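Long-range contacts in alkyl hydroperoxide reductase/ Thiol specific antioxidant/ Mal allergen (Burkholderia ambifaria, PDB 5ENU), which probably reduces hydrogen peroxide and organic hydroperoxides as a thiol-dependent peroxidase of the peroxiredoxin family: residues 55-66 and 147-158; 103-113 and 123-132. All blocks are in the same frame, centred on the assembly; numbering follows the deposited sequence. Where two conformers were deposited one is given.

Contact 1 (55-66 with 147-158) packs two helices on one face of the central sheet, whereas contact 2 (103-113 with 123-132) sets a short helix and the hairpin strand after it against strand 120-132, on the opposite side of the chain's centre, contact centres about 19 Å apart. Strand 120-132 connects them. Its Arg127 forms a salt bridge through NH2 with OE1 of Glu55, 2.9 Å away, and OG1 of its Thr129 lies 2.7 Å from NE2 of His150, a probable hydrogen bond. In peroxiredoxins the peroxidatic cysteine sits in the first turn of the helix equivalent to 50-68, so the Glu55-Arg127 pair probably lies close to the active site; the Phe66 end of contact 1 is plain core packing.

Contact 1. Residues 55-66 and 147-158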
loop_
_atom_site.group_PDB
_atom_site.type_symbol
_atom_site.label_atom_id
_atom_site.label_comp_id
_atom_site.label_asym_id
_atom_site.label_seq_id
_atom_site.Cartn_x
_atom_site.Cartn_y
_atom_site.Cartn_z
ATOM N N GLU A 55 10.395 -1.848 5.796
ATOM C CA GLU A 55 9.081 -1.218 5.857
ATOM C C GLU A 55 8.019 -2.184 6.384
ATOM O O GLU A 55 7.222 -1.833 7.262
ATOM C CB GLU A 55 8.699 -0.655 4.485
ATOM C CG GLU A 55 7.434 0.194 4.543
ATOM C CD GLU A 55 7.056 0.874 3.238
ATOM O OE1 GLU A 55 7.562 0.467 2.173
ATOM O OE2 GLU A 55 6.233 1.833 3.309
ATOM N N GLY A 56 7.994 -3.402 5.853
ATOM C CA GLY A 56 7.035 -4.390 6.333
ATOM C C GLY A 56 7.208 -4.711 7.810
ATOM O O GLY A 56 6.227 -4.767 8.560
ATOM N N LEU A 57 8.462 -4.889 8.257
ATOM C CA LEU A 57 8.732 -5.184 9.666
ATOM C C LEU A 57 8.347 -4.027 10.573
ATOM O O LEU A 57 7.890 -4.256 11.702
ATOM C CB LEU A 57 10.210 -5.538 9.852
ATOM C CG LEU A 57 10.588 -6.923 9.300
ATOM C CD1 LEU A 57 12.081 -7.124 9.424
ATOM C CD2 LEU A 57 9.850 -8.035 10.011
ATOM N N GLN A 58 8.495 -2.781 10.097
ATOM C CA GLN A 58 8.148 -1.646 10.943
ATOM C C GLN A 58 6.636 -1.474 11.045
ATOM O O GLN A 58 6.114 -1.170 12.128
ATOM C CB GLN A 58 8.892 -0.382 10.471
ATOM C CG GLN A 58 10.393 -0.483 10.829
ATOM C CD GLN A 58 11.228 0.713 10.414
ATOM O OE1 GLN A 58 10.911 1.405 9.463
ATOM N NE2 GLN A 58 12.335 0.925 11.112
ATOM N N PHE A 59 5.906 -1.728 9.949
ATOM C CA PHE A 59 4.450 -1.764 10.063
ATOM C C PHE A 59 4.007 -2.895 10.984
ATOM O O PHE A 59 3.072 -2.720 11.777
ATOM C CB PHE A 59 3.776 -1.903 8.690
ATOM C CG PHE A 59 3.574 -0.595 7.955
ATOM C CD1 PHE A 59 2.716 0.366 8.455
ATOM C CD2 PHE A 59 4.221 -0.347 6.741
ATOM C CE1 PHE A 59 2.516 1.560 7.782
ATOM C CE2 PHE A 59 4.009 0.845 6.042
ATOM C CZ PHE A 59 3.157 1.800 6.578
ATOM N N ARG A 60 4.688 -4.052 10.918
ATOM C CA ARG A 60 4.372 -5.162 11.821
ATOM C C ARG A 60 4.554 -4.760 13.279
ATOM O O ARG A 60 3.700 -5.049 14.131
ATOM C CB ARG A 60 5.259 -6.368 11.502
ATOM C CG ARG A 60 5.214 -7.452 12.550
ATOM C CD ARG A 60 6.065 -8.593 12.088
ATOM N NE ARG A 60 6.018 -9.722 13.012
ATOM C CZ ARG A 60 6.899 -9.909 13.984
ATOM N NH1 ARG A 60 6.809 -10.970 14.789
ATOM N NH2 ARG A 60 7.883 -9.031 14.140
ATOM N N GLU A 61 5.680 -4.105 13.591
ATOM C CA GLU A 61 5.989 -3.773 14.976
ATOM C C GLU A 61 4.939 -2.854 15.581
ATOM O O GLU A 61 4.587 -2.985 16.760
ATOM C CB GLU A 61 7.365 -3.115 15.034
ATOM C CG GLU A 61 7.776 -2.677 16.415
ATOM C CD GLU A 61 9.104 -1.939 16.398
ATOM O OE1 GLU A 61 9.887 -2.110 17.352
ATOM O OE2 GLU A 61 9.367 -1.196 15.423
ATOM N N LEU A 62 4.424 -1.916 14.792
ATOM C CA LEU A 62 3.434 -0.968 15.280
ATOM C C LEU A 62 2.001 -1.369 14.964
ATOM O O LEU A 62 1.075 -0.628 15.317
ATOM C CB LEU A 62 3.736 0.441 14.754
ATOM C CG LEU A 62 4.978 1.084 15.384
ATOM C CD1 LEU A 62 5.307 2.419 14.749
ATOM C CD2 LEU A 62 4.766 1.244 16.877
ATOM N N TYR A 63 1.795 -2.539 14.359
ATOM C CA TYR A 63 0.454 -2.985 13.977
ATOM C C TYR A 63 -0.585 -2.875 15.091
ATOM O O TYR A 63 -1.697 -2.392 14.819
ATOM C CB TYR A 63 0.529 -4.398 13.385
ATOM C CG TYR A 63 -0.769 -4.853 12.766
ATOM C CD1 TYR A 63 -1.237 -4.251 11.602
ATOM C CD2 TYR A 63 -1.518 -5.877 13.331
ATOM C CE1 TYR A 63 -2.406 -4.648 11.008
ATOM C CE2 TYR A 63 -2.718 -6.300 12.726
ATOM C CZ TYR A 63 -3.147 -5.668 11.566
ATOM O OH TYR A 63 -4.327 -6.044 10.937
ATOM N N PRO A 64 -0.313 -3.289 16.335
ATOM C CA PRO A 64 -1.349 -3.164 17.375
ATOM C C PRO A 64 -1.793 -1.736 17.587
ATOM O O PRO A 64 -2.973 -1.497 17.888
ATOM C CB PRO A 64 -0.671 -3.735 18.631
ATOM C CG PRO A 64 0.419 -4.610 18.104
ATOM C CD PRO A 64 0.905 -3.932 16.863
ATOM N N LYS A 65 -0.882 -0.769 17.420
ATOM C CA LYS A 65 -1.271 0.626 17.594
ATOM C C LYS A 65 -2.141 1.114 16.433
ATOM O O LYS A 65 -3.079 1.893 16.639
ATOM C CB LYS A 65 -0.039 1.511 17.761
ATOM C CG LYS A 65 0.762 1.213 19.013
ATOM C CD LYS A 65 1.804 2.300 19.235
ATOM C CE LYS A 65 2.794 1.927 20.317
ATOM N NZ LYS A 65 2.113 1.716 21.609
ATOM N N PHE A 66 -1.835 0.681 15.205
ATOM C CA PHE A 66 -2.715 0.986 14.082
ATOM C C PHE A 66 -4.110 0.419 14.325
ATOM O O PHE A 66 -5.122 1.112 14.142
ATOM C CB PHE A 66 -2.132 0.433 12.781
ATOM C CG PHE A 66 -1.007 1.263 12.221
ATOM C CD1 PHE A 66 -1.271 2.438 11.519
ATOM C CD2 PHE A 66 0.320 0.878 12.399
ATOM C CE1 PHE A 66 -0.231 3.203 11.008
ATOM C CE2 PHE A 66 1.362 1.661 11.889
ATOM C CZ PHE A 66 1.076 2.818 11.185
ATOM N N VAL A 147 12.181 5.024 3.750
ATOM C CA VAL A 147 11.603 4.207 4.821
ATOM C C VAL A 147 11.818 4.809 6.212
ATOM O O VAL A 147 10.850 4.866 6.995
ATOM C CB VAL A 147 12.069 2.743 4.730
ATOM C CG1 VAL A 147 11.501 1.892 5.884
ATOM C CG2 VAL A 147 11.664 2.143 3.397
ATOM N N PRO A 148 13.023 5.261 6.588
ATOM C CA PRO A 148 13.218 5.719 7.974
ATOM C C PRO A 148 12.248 6.819 8.370
ATOM O O PRO A 148 12.076 7.808 7.650
ATOM C CB PRO A 148 14.668 6.213 7.983
ATOM C CG PRO A 148 15.355 5.355 6.978
ATOM C CD PRO A 148 14.310 5.223 5.860
ATOM N N GLY A 149 11.581 6.623 9.513
ATOM C CA GLY A 149 10.623 7.579 10.037
ATOM C C GLY A 149 9.227 7.469 9.454
ATOM O O GLY A 149 8.281 8.039 10.029
ATOM N N HIS A 150 9.055 6.720 8.362
ATOM C CA HIS A 150 7.805 6.752 7.615
ATOM C C HIS A 150 6.647 6.105 8.373
ATOM O O HIS A 150 5.566 6.696 8.477
ATOM C CB HIS A 150 7.965 6.112 6.235
ATOM C CG HIS A 150 6.704 6.141 5.431
ATOM N ND1 HIS A 150 6.034 7.320 5.150
ATOM C CD2 HIS A 150 6.001 5.154 4.828
ATOM C CE1 HIS A 150 4.954 7.043 4.440
ATOM N NE2 HIS A 150 4.914 5.737 4.227
ATOM N N VAL A 151 6.840 4.898 8.918
ATOM C CA VAL A 151 5.752 4.254 9.651
ATOM C C VAL A 151 5.326 5.102 10.841
ATOM O O VAL A 151 4.126 5.225 11.133
ATOM C CB VAL A 151 6.139 2.817 10.050
ATOM C CG1 VAL A 151 5.036 2.151 10.872
ATOM C CG2 VAL A 151 6.419 1.992 8.802
ATOM N N ASP A 152 6.290 5.725 11.533
ATOM C CA ASP A 152 5.951 6.631 12.638
ATOM C C ASP A 152 5.048 7.763 12.155
ATOM O O ASP A 152 4.065 8.118 12.817
ATOM C CB ASP A 152 7.226 7.255 13.224
ATOM C CG ASP A 152 8.065 6.276 14.037
ATOM O OD1 ASP A 152 9.257 6.588 14.263
ATOM O OD2 ASP A 152 7.551 5.226 14.471
ATOM N N ASP A 153 5.397 8.370 11.010
ATOM C CA ASP A 153 4.594 9.455 10.460
ATOM C C ASP A 153 3.196 8.975 10.098
ATOM O O ASP A 153 2.210 9.683 10.333
ATOM C CB ASP A 153 5.270 10.030 9.208
ATOM C CG ASP A 153 6.584 10.747 9.506
ATOM O OD1 ASP A 153 6.830 11.131 10.667
ATOM O OD2 ASP A 153 7.366 10.967 8.550
ATOM N N VAL A 154 3.089 7.797 9.483
ATOM C CA VAL A 154 1.772 7.299 9.105
ATOM C C VAL A 154 0.935 7.020 10.349
ATOM O O VAL A 154 -0.261 7.343 10.387
ATOM C CB VAL A 154 1.893 6.081 8.178
ATOM C CG1 VAL A 154 0.514 5.525 7.805
ATOM C CG2 VAL A 154 2.672 6.448 6.924
ATOM N N LEU A 155 1.549 6.453 11.401
ATOM C CA LEU A 155 0.788 6.193 12.622
ATOM C C LEU A 155 0.290 7.496 13.236
ATOM O O LEU A 155 -0.867 7.588 13.661
ATOM C CB LEU A 155 1.624 5.414 13.637
ATOM C CG LEU A 155 0.916 5.114 14.970
ATOM C CD1 LEU A 155 -0.373 4.302 14.814
ATOM C CD2 LEU A 155 1.870 4.439 15.950
ATOM N N SER A 156 1.150 8.517 13.293
ATOM C CA SER A 156 0.710 9.810 13.809
ATOM C C SER A 156 -0.480 10.331 13.014
ATOM O O SER A 156 -1.462 10.808 13.588
ATOM C CB SER A 156 1.864 10.813 13.769
ATOM O OG SER A 156 2.925 10.415 14.619
ATOM N N ALA A 157 -0.428 10.216 11.686
ATOM C CA ALA A 157 -1.531 10.705 10.868
ATOM C C ALA A 157 -2.810 9.914 11.134
ATOM O O ALA A 157 -3.891 10.502 11.266
ATOM C CB ALA A 157 -1.128 10.646 9.390
ATOM N N VAL A 158 -2.699 8.586 11.248
ATOM C CA VAL A 158 -3.850 7.748 11.576
ATOM C C VAL A 158 -4.469 8.185 12.900
ATOM O O VAL A 158 -5.698 8.302 13.033
ATOM C CB VAL A 158 -3.429 6.266 11.611
ATOM C CG1 VAL A 158 -4.453 5.403 12.356
ATOM C CG2 VAL A 158 -3.216 5.723 10.177
HETATM O O HOH W 1 9.496 3.484 8.879
#
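Val151 plugs into a hole formed by Gln58, Phe59, Leu62 and Phe66, while Phe66 in turn enters the one formed by Val151, Val154, Leu155 and Val158: a reciprocal knobs-into-holes fit between helices whose axes come within 9.8 Å at a crossing angle of -37°. The interior side is tight. Val151 CG2 sits almost squarely over the Phe59 ring, 3.7 Å from its centroid and 6° off the normal. CG1, anti to the backbone N (chi1 177°), points instead to the edge of the Phe66 ring, 3.8 Å from CE2, and to CD1 of Leu62. Leu155 CD1 lies over a face of Phe66 in a CH-pi contact, 3.9 Å from the ring centroid, and the ring presses close to the backbone, with CE1 3.5 Å from Leu155 CA. At the other, also buried end, Glu55 OE2 meets CD2 at the His150 ring edge; its OE1 is taken by Arg127, and His150 NE2 pairs with Thr129.

Toward solvent the fit gives way to longer chains and water. A water donates to Gln58 OE1 (2.6 Å) and Val147 O and accepts from Val151 N (3.0 Å), serving an amide of the first helical turn. Leu62 crosses Asp152 at about a right angle, CD1 touching OD2, and the aliphatic part of Lys65 rests on Leu155 CD2 before its end turns away.

Both helices share one face of the thioredoxin-like sheet: Phe59, Val154 and Val158 converge on Val40 of strand 38-43, Phe59 stacks with Tyr42, and Phe59 and Phe66 rest on Ile73 of strand 71-77.

Contact 2. Residues 103-113 and 123-132; sequences EALCALFDVIK and RGIERSTFLI
Glu103, the N-cap residue of helix 104-109, meets Arg123 in a salt bridge: Arg123 NE donates to the syn lone pair of Glu103 OE1 at 2.9 Å and 164°, with carboxylate and guanidinium nearly coplanar. Arg123 reaches it with CG anti to the backbone N (chi1 -167°) and an extended chain up to NE. One turn on, Cys106 SG touches Ile125 CD1 at 3.7 Å. Phe109 then sends an edge into the face of Phe130 (centroids 4.7 Å apart, planes at 58°), placing CD2 over the ring centre, while its CZ approaches Ile132 CD1. After the Schellman turn at Asp110, Val111 fits CG1 against the Phe130 edge and Ser128 CB, and its O accepts Glu126 N at 2.9 Å. Ile112, in a non-hydrogen-bonded pair with Ile125, lays CG2 over a face of the Arg123 guanidinium. Lys113 forms a hydrogen-bonded pair with Gly124, its N 2.8 Å from Gly124 O.

The chemistry thus changes along the contact: Phe109 and Val111 pack on Phe130 of strand 128-132, with Cys106 on Ile125; antiparallel backbone bonds join the chain after the helix to 124-126; and Glu103, starting the helix, pairs with Arg123 of the hairpin and Arg78 outside it.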
loop_
_atom_site.group_PDB
_atom_site.type_symbol
_atom_site.label_atom_id
_atom_site.label_comp_id
_atom_site.label_asym_id
_atom_site.label_seq_id
_atom_site.Cartn_x
_atom_site.Cartn_y
_atom_site.Cartn_z
ATOM N N GLU A 103 -1.205 -4.422 -12.454
ATOM C CA GLU A 103 -0.975 -2.982 -12.293
ATOM C C GLU A 103 -2.246 -2.156 -12.143
ATOM O O GLU A 103 -2.179 -0.927 -12.244
ATOM C CB GLU A 103 -0.071 -2.379 -13.375
ATOM C CG GLU A 103 1.381 -2.630 -13.101
ATOM C CD GLU A 103 2.334 -1.915 -14.061
ATOM O OE1 GLU A 103 1.907 -1.019 -14.821
ATOM O OE2 GLU A 103 3.532 -2.270 -14.041
ATOM N N ALA A 104 -3.404 -2.778 -11.903
ATOM C CA ALA A 104 -4.632 -1.994 -11.726
ATOM C C ALA A 104 -4.491 -0.960 -10.605
ATOM O O ALA A 104 -4.841 0.220 -10.779
ATOM C CB ALA A 104 -5.827 -2.911 -11.465
ATOM N N LEU A 105 -3.997 -1.373 -9.432
ATOM C CA LEU A 105 -3.891 -0.412 -8.334
ATOM C C LEU A 105 -2.741 0.561 -8.553
ATOM O O LEU A 105 -2.844 1.735 -8.196
ATOM C CB LEU A 105 -3.728 -1.121 -6.992
ATOM C CG LEU A 105 -4.981 -1.636 -6.278
ATOM C CD1 LEU A 105 -5.650 -2.761 -7.069
ATOM C CD2 LEU A 105 -4.618 -2.091 -4.871
ATOM N N CYS A 106 -1.629 0.090 -9.132
ATOM C CA CYS A 106 -0.511 1.003 -9.378
ATOM C C CYS A 106 -0.917 2.112 -10.332
ATOM O O CYS A 106 -0.496 3.271 -10.178
ATOM C CB CYS A 106 0.686 0.241 -9.936
ATOM S SG CYS A 106 1.569 -0.817 -8.781
ATOM N N ALA A 107 -1.761 1.773 -11.312
ATOM C CA ALA A 107 -2.276 2.768 -12.242
ATOM C C ALA A 107 -3.241 3.713 -11.536
ATOM O O ALA A 107 -3.162 4.936 -11.703
ATOM C CB ALA A 107 -2.971 2.057 -13.395
ATOM N N LEU A 108 -4.158 3.160 -10.732
ATOM C CA LEU A 108 -5.150 3.970 -10.032
ATOM C C LEU A 108 -4.488 4.977 -9.091
ATOM O O LEU A 108 -4.908 6.139 -9.015
ATOM C CB LEU A 108 -6.108 3.056 -9.270
ATOM C CG LEU A 108 -7.161 3.732 -8.383
ATOM C CD1 LEU A 108 -8.009 4.691 -9.202
ATOM C CD2 LEU A 108 -8.005 2.658 -7.689
ATOM N N PHE A 109 -3.454 4.556 -8.367
ATOM C CA PHE A 109 -2.752 5.407 -7.411
ATOM C C PHE A 109 -1.581 6.153 -8.026
ATOM O O PHE A 109 -0.952 6.964 -7.341
ATOM C CB PHE A 109 -2.343 4.602 -6.175
ATOM C CG PHE A 109 -3.507 4.295 -5.276
ATOM C CD1 PHE A 109 -4.374 3.237 -5.562
ATOM C CD2 PHE A 109 -3.757 5.087 -4.153
ATOM C CE1 PHE A 109 -5.475 2.982 -4.739
ATOM C CE2 PHE A 109 -4.854 4.839 -3.328
ATOM C CZ PHE A 109 -5.720 3.785 -3.619
ATOM N N ASP A 110 -1.294 5.894 -9.301
ATOM C CA ASP A 110 -0.317 6.653 -10.080
ATOM C C ASP A 110 1.092 6.561 -9.482
ATOM O O ASP A 110 1.801 7.557 -9.334
ATOM C CB ASP A 110 -0.769 8.102 -10.314
ATOM C CG ASP A 110 -0.012 8.765 -11.438
ATOM O OD1 ASP A 110 0.450 8.061 -12.368
ATOM O OD2 ASP A 110 0.124 10.000 -11.380
ATOM N N VAL A 111 1.514 5.332 -9.163
ATOM C CA VAL A 111 2.822 5.103 -8.540
ATOM C C VAL A 111 3.867 4.555 -9.503
ATOM O O VAL A 111 5.008 4.329 -9.082
ATOM C CB VAL A 111 2.732 4.204 -7.284
ATOM C CG1 VAL A 111 1.809 4.809 -6.232
ATOM C CG2 VAL A 111 2.282 2.786 -7.655
ATOM N N ILE A 112 3.524 4.309 -10.768
ATOM C CA ILE A 112 4.515 3.768 -11.693
ATOM C C ILE A 112 5.528 4.853 -12.039
ATOM O O ILE A 112 5.166 6.013 -12.287
ATOM C CB ILE A 112 3.837 3.209 -12.959
ATOM C CG1 ILE A 112 2.908 2.037 -12.628
ATOM C CG2 ILE A 112 4.881 2.848 -14.056
ATOM C CD1 ILE A 112 3.613 0.787 -12.074
ATOM N N LYS A 113 6.806 4.482 -12.072
ATOM C CA LYS A 113 7.865 5.406 -12.447
ATOM C C LYS A 113 8.889 4.658 -13.285
ATOM O O LYS A 113 9.388 3.616 -12.857
ATOM C CB LYS A 113 8.547 5.939 -11.180
ATOM C CG LYS A 113 9.643 6.955 -11.429
ATOM C CD LYS A 113 10.382 7.295 -10.131
ATOM C CE LYS A 113 11.283 8.518 -10.304
ATOM N NZ LYS A 113 10.496 9.788 -10.276
ATOM N N ARG A 123 10.375 -0.424 -15.719
ATOM C CA ARG A 123 9.085 -0.025 -15.157
ATOM C C ARG A 123 9.062 -0.355 -13.663
ATOM O O ARG A 123 8.967 -1.526 -13.280
ATOM C CB ARG A 123 7.958 -0.742 -15.900
ATOM C CG ARG A 123 6.579 -0.173 -15.598
ATOM C CD ARG A 123 5.499 -0.966 -16.328
ATOM N NE ARG A 123 4.235 -0.241 -16.351
ATOM C CZ ARG A 123 3.961 0.731 -17.212
ATOM N NH1 ARG A 123 2.797 1.368 -17.156
ATOM N NH2 ARG A 123 4.860 1.068 -18.146
ATOM N N GLY A 124 9.159 0.677 -12.815
ATOM C CA GLY A 124 9.202 0.505 -11.377
ATOM C C GLY A 124 8.016 1.124 -10.643
ATOM O O GLY A 124 7.183 1.824 -11.227
ATOM N N ILE A 125 7.934 0.809 -9.348
ATOM C CA ILE A 125 7.002 1.420 -8.395
ATOM C C ILE A 125 7.787 2.440 -7.584
ATOM O O ILE A 125 8.871 2.130 -7.073
ATOM C CB ILE A 125 6.429 0.358 -7.428
ATOM C CG1 ILE A 125 5.365 -0.508 -8.094
ATOM C CG2 ILE A 125 5.878 1.008 -6.117
ATOM C CD1 ILE A 125 4.779 -1.529 -7.147
ATOM N N GLU A 126 7.231 3.636 -7.430
ATOM C CA GLU A 126 7.732 4.626 -6.491
ATOM C C GLU A 126 7.126 4.325 -5.120
ATOM O O GLU A 126 5.902 4.325 -4.977
ATOM C CB GLU A 126 7.257 5.995 -6.988
ATOM C CG GLU A 126 7.723 7.154 -6.151
ATOM C CD GLU A 126 7.502 8.496 -6.825
ATOM O OE1 GLU A 126 6.340 8.867 -7.084
ATOM O OE2 GLU A 126 8.507 9.173 -7.111
ATOM N N ARG A 127 7.971 4.030 -4.120
ATOM C CA ARG A 127 7.480 3.735 -2.770
ATOM C C ARG A 127 6.586 4.871 -2.275
ATOM O O ARG A 127 7.031 6.015 -2.171
ATOM C CB ARG A 127 8.656 3.557 -1.796
ATOM C CG ARG A 127 8.247 2.977 -0.439
ATOM C CD ARG A 127 9.420 2.941 0.562
ATOM N NE ARG A 127 10.603 2.290 0.009
ATOM C CZ ARG A 127 10.760 0.967 -0.076
ATOM N NH1 ARG A 127 11.845 0.466 -0.654
ATOM N NH2 ARG A 127 9.839 0.130 0.412
ATOM N N SER A 128 5.326 4.550 -1.984
ATOM C CA SER A 128 4.309 5.557 -1.709
ATOM C C SER A 128 3.274 4.945 -0.779
ATOM O O SER A 128 2.999 3.739 -0.851
ATOM C CB SER A 128 3.592 6.012 -2.992
ATOM O OG SER A 128 4.511 6.460 -3.964
ATOM N N THR A 129 2.652 5.792 0.044
ATOM C CA THR A 129 1.636 5.356 1.003
ATOM C C THR A 129 0.441 6.284 0.939
ATOM O O THR A 129 0.589 7.478 0.671
ATOM C CB THR A 129 2.221 5.312 2.403
ATOM O OG1 THR A 129 3.347 4.440 2.379
ATOM C CG2 THR A 129 1.206 4.838 3.452
ATOM N N PHE A 130 -0.739 5.717 1.184
ATOM C CA PHE A 130 -2.003 6.435 1.104
ATOM C C PHE A 130 -2.833 6.123 2.336
ATOM O O PHE A 130 -2.973 4.957 2.712
ATOM C CB PHE A 130 -2.729 6.005 -0.165
ATOM C CG PHE A 130 -1.931 6.299 -1.399
ATOM C CD1 PHE A 130 -2.004 7.559 -2.003
ATOM C CD2 PHE A 130 -1.036 5.358 -1.915
ATOM C CE1 PHE A 130 -1.223 7.851 -3.124
ATOM C CE2 PHE A 130 -0.254 5.666 -3.028
ATOM C CZ PHE A 130 -0.363 6.906 -3.630
ATOM N N LEU A 131 -3.314 7.162 2.996
ATOM C CA LEU A 131 -4.183 7.038 4.156
ATOM C C LEU A 131 -5.595 7.383 3.712
ATOM O O LEU A 131 -5.870 8.527 3.326
ATOM C CB LEU A 131 -3.722 7.942 5.297
ATOM C CG LEU A 131 -4.660 8.041 6.498
ATOM C CD1 LEU A 131 -4.975 6.657 7.046
ATOM C CD2 LEU A 131 -4.041 8.914 7.582
ATOM N N ILE A 132 -6.470 6.384 3.747
ATOM C CA ILE A 132 -7.860 6.498 3.329
ATOM C C ILE A 132 -8.706 6.361 4.588
ATOM O O ILE A 132 -8.465 5.459 5.401
ATOM C CB ILE A 132 -8.187 5.400 2.299
ATOM C CG1 ILE A 132 -7.299 5.542 1.053
ATOM C CG2 ILE A 132 -9.672 5.403 1.951
ATOM C CD1 ILE A 132 -7.255 4.304 0.192
HETATM O O HOH W 2 8.660 10.841 -8.858
#